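Local coordinates for MutT/NUDIX family protein (Bacillus thuringiensis str. Al Hakam, PDB 3ID9), which belongs to the MutT/NUDIX family of hydrolases and probably cleaves a nucleoside-diphosphate-linked substrate, at residues T99-R104 / G147-A152; G28-D33 / L75-K80. All blocks are in the same frame, centred on the assembly; numbering follows the deposited sequence.

Contact 1. Residues T99-R104 / G147-A152; sequences TFLLER and GGLANA
Gly148 O accepts a 2.7 Å hydrogen bond from Asn151 N, the shortest polar bond of a contact that has none between its two segments. Ala150 N reaches Gly147 O at 3.3 Å in the same way. The chain leaving helix 139-147 passes through Gly148, whose positive phi (59°) breaks the helical path, into a short 3-10 turn. Asn151 ND2 hydrogen-bonds Leu144 O and so ties the turn back to the helix. Against this compact loop comes one side chain, Leu101, from the middle of strand 95-104. Its CG stands beside the backbone N, opposite the carbonyl carbon (chi1 -82°), and a trans chi2 carries CD1 outward as the leading methyl. That methyl lies over the face of the Gly148-Leu149 peptide, 3.9 Å from Gly148 C and 3.7 Å from Leu149 N. It also meets Leu149 CD1 at 3.4 Å, methyl to methyl, with the two leucines inclined to each other. Leu101 rests on Ile29 as well, and Lys80 packs on Leu149 from the neighbouring strand. Next to the contact, Ala152 packs on Ala152 of the second subunit. Sheet and loop thus meet through partly buried van der Waals contact of one methyl with another and with a peptide face, while the loop takes its shape from its own backbone bonds and the Asn151 tie, not from directional bonds to the strand.

Contact 2. Residues G28-D33 / L75-K80; sequences GILIED and LEVKIK
Leu30 and Val77 stand with their CA atoms 8.7 Å apart, on segments that here run nearly at right angles, with strand 95-104 lying between their strands in the sheet, so side chains alone span the gap. Leu30 does most of the spanning. Its CG is trans to the backbone N (chi1 -163°) and its chi2 is also trans, which stretches the side chain out and puts CD1 at the front. One methyl then serves two partners: Leu30 CD1 lies 3.7 Å from Leu75 CD1 and 4.1 Å from Val77 CG1. The CB of each partner is directed toward the 28-33 segment, Leu75 from the turn before the strand and Val77 from its first residue; each meets Leu30 at a slant. Val77 offers CG1, the branch lying opposite its carbonyl carbon. Helix 61-72 covers the same cluster, with Met69 touching both Leu30 and Val77 and Ile66 adding to the contact with Val77. By sequence, Leu75 fills the closing hydrophobic position of the Nudix box, and Met69 another of its hydrophobic positions. Such an apolar core belongs to the alpha/beta/alpha sandwich of Nudix domains, in which the Nudix helix packs on one face of the mixed sheet.

How the contacts relate
Contact 2 closes before contact 1 opens along the chain, yet their centres lie only 9 Å apart in one mixed sheet. Strand 95-104, which carries half of contact 1, pairs parallel with 23-32 and antiparallel with 77-88, the strands of contact 2. Probable backbone hydrogen bonds stitch it to the former, with Ile29 N 2.9 Å from Phe100 O and Leu102 N 2.9 Å from Ile29 O. Contact 2 packs under helix 61-72, whereas contact 1 reaches the loop that follows helix 139-147. Together they illustrate how a Nudix domain builds hydrophobic layers on both faces of one sheet.

Contact 1. Residues T99-R104 / G147-A152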
ATOM      1  N   THR B  99       4.857  -2.741  -4.463  1.00 27.67           N
ATOM      2  CA  THR B  99       6.219  -2.370  -4.832  1.00 26.63           C
ATOM      3  C   THR B  99       6.845  -1.524  -3.727  1.00 28.05           C
ATOM      4  O   THR B  99       6.304  -0.479  -3.353  1.00 27.58           O
ATOM      5  CB  THR B  99       6.259  -1.560  -6.150  1.00 26.64           C
ATOM      6  OG1 THR B  99       5.999  -2.429  -7.257  1.00 24.86           O
ATOM      7  CG2 THR B  99       7.626  -0.916  -6.345  1.00 27.40           C
ATOM      8  N   PHE B 100       7.991  -1.973  -3.217  1.00 29.10           N
ATOM      9  CA  PHE B 100       8.692  -1.269  -2.141  1.00 30.75           C
ATOM     10  C   PHE B 100       9.971  -0.553  -2.566  1.00 31.07           C
ATOM     11  O   PHE B 100      10.757  -1.092  -3.340  1.00 33.37           O
ATOM     12  CB  PHE B 100       9.106  -2.245  -1.032  1.00 31.00           C
ATOM     13  CG  PHE B 100       7.978  -2.756  -0.198  1.00 32.78           C
ATOM     14  CD1 PHE B 100       7.672  -4.112  -0.185  1.00 32.84           C
ATOM     15  CD2 PHE B 100       7.247  -1.890   0.613  1.00 33.19           C
ATOM     16  CE1 PHE B 100       6.657  -4.601   0.628  1.00 35.71           C
ATOM     17  CE2 PHE B 100       6.229  -2.364   1.430  1.00 31.78           C
ATOM     18  CZ  PHE B 100       5.930  -3.721   1.440  1.00 34.31           C
ATOM     19  N   LEU B 101      10.178   0.656  -2.053  1.00 31.16           N
ATOM     20  CA  LEU B 101      11.421   1.373  -2.302  1.00 32.05           C
ATOM     21  C   LEU B 101      12.297   0.813  -1.191  1.00 32.41           C
ATOM     22  O   LEU B 101      11.976   0.963  -0.012  1.00 32.56           O
ATOM     23  CB  LEU B 101      11.263   2.880  -2.112  1.00 33.19           C
ATOM     24  CG  LEU B 101      10.675   3.618  -3.313  1.00 36.13           C
ATOM     25  CD1 LEU B 101      10.556   5.107  -3.001  1.00 36.71           C
ATOM     26  CD2 LEU B 101      11.568   3.390  -4.520  1.00 34.41           C
ATOM     27  N   LEU B 102      13.382   0.145  -1.567  1.00 32.39           N
ATOM     28  CA  LEU B 102      14.276  -0.465  -0.596  1.00 31.99           C
ATOM     29  C   LEU B 102      15.556   0.323  -0.364  1.00 33.37           C
ATOM     30  O   LEU B 102      15.946   1.159  -1.177  1.00 33.24           O
ATOM     31  CB  LEU B 102      14.636  -1.879  -1.051  1.00 28.81           C
ATOM     32  CG  LEU B 102      13.464  -2.848  -1.173  1.00 28.51           C
ATOM     33  CD1 LEU B 102      13.920  -4.151  -1.832  1.00 25.87           C
ATOM     34  CD2 LEU B 102      12.893  -3.111   0.214  1.00 25.11           C
ATOM     35  N   GLU B 103      16.194   0.043   0.765  1.00 35.85           N
ATOM     36  CA  GLU B 103      17.456   0.668   1.134  1.00 38.86           C
ATOM     37  C   GLU B 103      18.375  -0.414   1.708  1.00 39.22           C
ATOM     38  O   GLU B 103      17.933  -1.279   2.468  1.00 37.55           O
ATOM     39  CB  GLU B 103      17.212   1.759   2.169  1.00 43.67           C
ATOM     40  CG  GLU B 103      18.453   2.481   2.629  1.00 50.82           C
ATOM     41  CD  GLU B 103      18.118   3.725   3.430  1.00 56.61           C
ATOM     42  OE1 GLU B 103      17.600   4.695   2.827  1.00 57.85           O
ATOM     43  OE2 GLU B 103      18.366   3.728   4.658  1.00 59.59           O
ATOM     44  N   ARG B 104      19.650  -0.376   1.330  1.00 41.35           N
ATOM     45  CA  ARG B 104      20.620  -1.356   1.818  1.00 43.84           C
ATOM     46  C   ARG B 104      21.006  -1.090   3.270  1.00 46.55           C
ATOM     47  O   ARG B 104      21.089   0.062   3.697  1.00 46.67           O
ATOM     48  CB  ARG B 104      21.893  -1.324   0.964  1.00 41.12           C
ATOM     49  CG  ARG B 104      22.149  -2.594   0.172  1.00 39.81           C
ATOM     50  CD  ARG B 104      23.628  -2.783  -0.121  1.00 33.83           C
ATOM     51  NE  ARG B 104      24.209  -1.613  -0.763  1.00 32.14           N
ATOM     52  CZ  ARG B 104      25.514  -1.426  -0.942  1.00 31.74           C
ATOM     53  NH1 ARG B 104      26.382  -2.341  -0.523  1.00 29.80           N
ATOM     54  NH2 ARG B 104      25.950  -0.318  -1.534  1.00 28.86           N
ATOM     55  N   GLY B 147      10.539   9.468  -9.907  1.00 44.09           N
ATOM     56  CA  GLY B 147      10.048  10.421  -8.930  1.00 44.26           C
ATOM     57  C   GLY B 147      10.418   9.990  -7.525  1.00 45.55           C
ATOM     58  O   GLY B 147      10.505  10.810  -6.610  1.00 46.23           O
ATOM     59  N   GLY B 148      10.621   8.689  -7.351  1.00 45.35           N
ATOM     60  CA  GLY B 148      11.002   8.161  -6.053  1.00 45.94           C
ATOM     61  C   GLY B 148      10.038   8.423  -4.909  1.00 45.79           C
ATOM     62  O   GLY B 148       8.818   8.307  -5.064  1.00 44.65           O
ATOM     63  N   LEU B 149      10.602   8.771  -3.755  1.00 44.50           N
ATOM     64  CA  LEU B 149       9.825   9.038  -2.551  1.00 44.31           C
ATOM     65  C   LEU B 149       8.671  10.002  -2.787  1.00 43.56           C
ATOM     66  O   LEU B 149       7.685   9.981  -2.057  1.00 44.86           O
ATOM     67  CB  LEU B 149      10.738   9.578  -1.447  1.00 43.87           C
ATOM     68  CG  LEU B 149      10.848   8.749  -0.158  1.00 44.97           C
ATOM     69  CD1 LEU B 149      11.227   7.314  -0.468  1.00 41.88           C
ATOM     70  CD2 LEU B 149      11.892   9.385   0.758  1.00 45.97           C
ATOM     71  N   ALA B 150       8.788  10.842  -3.807  1.00 41.71           N
ATOM     72  CA  ALA B 150       7.735  11.801  -4.117  1.00 40.19           C
ATOM     73  C   ALA B 150       6.474  11.102  -4.635  1.00 39.21           C
ATOM     74  O   ALA B 150       5.365  11.620  -4.507  1.00 40.00           O
ATOM     75  CB  ALA B 150       8.236  12.810  -5.148  1.00 39.02           C
ATOM     76  N   ASN B 151       6.647   9.923  -5.224  1.00 37.07           N
ATOM     77  CA  ASN B 151       5.518   9.178  -5.756  1.00 32.90           C
ATOM     78  C   ASN B 151       5.074   8.067  -4.822  1.00 29.98           C
ATOM     79  O   ASN B 151       4.252   7.233  -5.193  1.00 28.86           O
ATOM     80  CB  ASN B 151       5.865   8.597  -7.129  1.00 36.31           C
ATOM     81  CG  ASN B 151       6.143   9.672  -8.158  1.00 37.49           C
ATOM     82  OD1 ASN B 151       5.556  10.754  -8.111  1.00 39.94           O
ATOM     83  ND2 ASN B 151       7.026   9.375  -9.107  1.00 36.14           N
ATOM     84  N   ALA B 152       5.620   8.057  -3.610  1.00 27.08           N
ATOM     85  CA  ALA B 152       5.254   7.046  -2.626  1.00 27.66           C
ATOM     86  C   ALA B 152       3.737   7.063  -2.394  1.00 28.45           C
ATOM     87  O   ALA B 152       3.099   8.107  -2.517  1.00 28.92           O
ATOM     88  CB  ALA B 152       5.984   7.314  -1.320  1.00 25.33           C
TER

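Contact 2. Residues G28-D33 / L75-K80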
ATOM      1  N   GLY B  28      10.863  -5.294  -5.290  1.00 26.66           N
ATOM      2  CA  GLY B  28      11.799  -4.380  -4.679  1.00 26.63           C
ATOM      3  C   GLY B  28      12.461  -3.431  -5.656  1.00 28.42           C
ATOM      4  O   GLY B  28      12.818  -3.807  -6.772  1.00 29.27           O
ATOM      5  N   ILE B  29      12.616  -2.185  -5.230  1.00 28.02           N
ATOM      6  CA  ILE B  29      13.263  -1.179  -6.040  1.00 28.15           C
ATOM      7  C   ILE B  29      14.336  -0.527  -5.177  1.00 29.85           C
ATOM      8  O   ILE B  29      14.056   0.350  -4.349  1.00 28.21           O
ATOM      9  CB  ILE B  29      12.248  -0.146  -6.563  1.00 26.94           C
ATOM     10  CG1 ILE B  29      11.371  -0.824  -7.621  1.00 29.08           C
ATOM     11  CG2 ILE B  29      12.967   1.056  -7.146  1.00 24.59           C
ATOM     12  CD1 ILE B  29      10.461   0.094  -8.380  1.00 31.27           C
ATOM     13  N   LEU B  30      15.566  -1.002  -5.369  1.00 29.91           N
ATOM     14  CA  LEU B  30      16.722  -0.523  -4.631  1.00 29.92           C
ATOM     15  C   LEU B  30      17.525   0.365  -5.565  1.00 29.64           C
ATOM     16  O   LEU B  30      18.171  -0.114  -6.503  1.00 31.72           O
ATOM     17  CB  LEU B  30      17.558  -1.717  -4.152  1.00 31.86           C
ATOM     18  CG  LEU B  30      18.598  -1.498  -3.044  1.00 34.62           C
ATOM     19  CD1 LEU B  30      19.266  -2.831  -2.723  1.00 31.82           C
ATOM     20  CD2 LEU B  30      19.644  -0.475  -3.480  1.00 35.07           C
ATOM     21  N   ILE B  31      17.472   1.663  -5.297  1.00 29.49           N
ATOM     22  CA  ILE B  31      18.157   2.659  -6.101  1.00 29.92           C
ATOM     23  C   ILE B  31      19.378   3.217  -5.385  1.00 32.32           C
ATOM     24  O   ILE B  31      19.322   3.555  -4.202  1.00 31.87           O
ATOM     25  CB  ILE B  31      17.220   3.836  -6.425  1.00 29.24           C
ATOM     26  CG1 ILE B  31      15.998   3.324  -7.184  1.00 30.36           C
ATOM     27  CG2 ILE B  31      17.957   4.891  -7.224  1.00 28.03           C
ATOM     28  CD1 ILE B  31      14.860   4.334  -7.249  1.00 28.77           C
ATOM     29  N   GLU B  32      20.482   3.298  -6.117  1.00 32.70           N
ATOM     30  CA  GLU B  32      21.735   3.839  -5.608  1.00 34.03           C
ATOM     31  C   GLU B  32      22.427   4.499  -6.794  1.00 35.72           C
ATOM     32  O   GLU B  32      22.557   3.898  -7.863  1.00 33.47           O
ATOM     33  CB  GLU B  32      22.614   2.734  -5.007  1.00 34.02           C
ATOM     34  CG  GLU B  32      22.186   2.291  -3.609  1.00 34.02           C
ATOM     35  CD  GLU B  32      23.154   1.307  -2.968  1.00 35.83           C
ATOM     36  OE1 GLU B  32      24.317   1.246  -3.410  1.00 37.88           O
ATOM     37  OE2 GLU B  32      22.762   0.605  -2.008  1.00 35.90           O
ATOM     38  N   ASP B  33      22.838   5.748  -6.605  1.00 37.66           N
ATOM     39  CA  ASP B  33      23.498   6.516  -7.653  1.00 40.20           C
ATOM     40  C   ASP B  33      22.672   6.526  -8.929  1.00 39.54           C
ATOM     41  O   ASP B  33      23.196   6.303 -10.019  1.00 38.43           O
ATOM     42  CB  ASP B  33      24.885   5.949  -7.961  1.00 44.73           C
ATOM     43  CG  ASP B  33      25.706   5.707  -6.712  1.00 49.96           C
ATOM     44  OD1 ASP B  33      25.776   6.619  -5.856  1.00 53.01           O
ATOM     45  OD2 ASP B  33      26.289   4.602  -6.595  1.00 53.47           O
ATOM     46  N   LEU B  75      21.603  -9.569  -0.610  1.00 34.12           N
ATOM     47  CA  LEU B  75      21.733  -8.318   0.146  1.00 34.83           C
ATOM     48  C   LEU B  75      20.782  -8.220   1.337  1.00 36.21           C
ATOM     49  O   LEU B  75      19.729  -8.852   1.359  1.00 36.48           O
ATOM     50  CB  LEU B  75      21.449  -7.115  -0.756  1.00 34.88           C
ATOM     51  CG  LEU B  75      22.323  -6.815  -1.967  1.00 35.08           C
ATOM     52  CD1 LEU B  75      21.775  -5.579  -2.674  1.00 32.75           C
ATOM     53  CD2 LEU B  75      23.765  -6.582  -1.518  1.00 33.27           C
ATOM     54  N   GLU B  76      21.164  -7.418   2.327  1.00 36.65           N
ATOM     55  CA  GLU B  76      20.318  -7.185   3.494  1.00 37.67           C
ATOM     56  C   GLU B  76      19.668  -5.828   3.253  1.00 36.71           C
ATOM     57  O   GLU B  76      20.352  -4.839   2.995  1.00 35.42           O
ATOM     58  CB  GLU B  76      21.146  -7.148   4.781  1.00 39.54           C
ATOM     59  CG  GLU B  76      21.555  -8.520   5.284  1.00 43.44           C
ATOM     60  CD  GLU B  76      20.355  -9.428   5.522  1.00 46.68           C
ATOM     61  OE1 GLU B  76      19.447  -9.036   6.289  1.00 48.77           O
ATOM     62  OE2 GLU B  76      20.319 -10.535   4.943  1.00 48.04           O
ATOM     63  N   VAL B  77      18.346  -5.778   3.326  1.00 37.18           N
ATOM     64  CA  VAL B  77      17.651  -4.525   3.076  1.00 36.06           C
ATOM     65  C   VAL B  77      16.580  -4.192   4.093  1.00 36.43           C
ATOM     66  O   VAL B  77      16.187  -5.027   4.908  1.00 36.90           O
ATOM     67  CB  VAL B  77      16.972  -4.552   1.691  1.00 36.35           C
ATOM     68  CG1 VAL B  77      18.000  -4.868   0.610  1.00 34.72           C
ATOM     69  CG2 VAL B  77      15.849  -5.590   1.683  1.00 32.57           C
ATOM     70  N   LYS B  78      16.117  -2.951   4.040  1.00 36.93           N
ATOM     71  CA  LYS B  78      15.036  -2.506   4.898  1.00 37.26           C
ATOM     72  C   LYS B  78      14.110  -1.673   4.018  1.00 36.89           C
ATOM     73  O   LYS B  78      14.545  -1.066   3.034  1.00 36.93           O
ATOM     74  CB  LYS B  78      15.553  -1.679   6.077  1.00 37.76           C
ATOM     75  CG  LYS B  78      15.915  -0.250   5.759  1.00 41.33           C
ATOM     76  CD  LYS B  78      16.390   0.457   7.029  1.00 45.99           C
ATOM     77  CE  LYS B  78      16.875   1.875   6.740  1.00 48.55           C
ATOM     78  NZ  LYS B  78      17.387   2.548   7.969  1.00 50.16           N
ATOM     79  N   ILE B  79      12.830  -1.672   4.359  1.00 36.17           N
ATOM     80  CA  ILE B  79      11.842  -0.925   3.604  1.00 37.09           C
ATOM     81  C   ILE B  79      11.882   0.572   3.909  1.00 38.01           C
ATOM     82  O   ILE B  79      12.003   0.975   5.060  1.00 38.46           O
ATOM     83  CB  ILE B  79      10.427  -1.481   3.892  1.00 36.66           C
ATOM     84  CG1 ILE B  79      10.324  -2.891   3.304  1.00 36.52           C
ATOM     85  CG2 ILE B  79       9.357  -0.554   3.320  1.00 35.89           C
ATOM     86  CD1 ILE B  79       8.955  -3.490   3.364  1.00 40.85           C
ATOM     87  N   LYS B  80      11.804   1.389   2.866  1.00 39.52           N
ATOM     88  CA  LYS B  80      11.798   2.837   3.033  1.00 42.44           C
ATOM     89  C   LYS B  80      10.344   3.267   2.989  1.00 43.72           C
ATOM     90  O   LYS B  80       9.837   3.897   3.911  1.00 44.50           O
ATOM     91  CB  LYS B  80      12.551   3.534   1.897  1.00 42.96           C
ATOM     92  CG  LYS B  80      14.059   3.413   1.958  1.00 47.47           C
ATOM     93  CD  LYS B  80      14.712   4.773   2.190  1.00 51.54           C
ATOM     94  CE  LYS B  80      14.550   5.702   0.986  1.00 51.84           C
ATOM     95  NZ  LYS B  80      15.283   5.210  -0.217  1.00 52.47           N
TER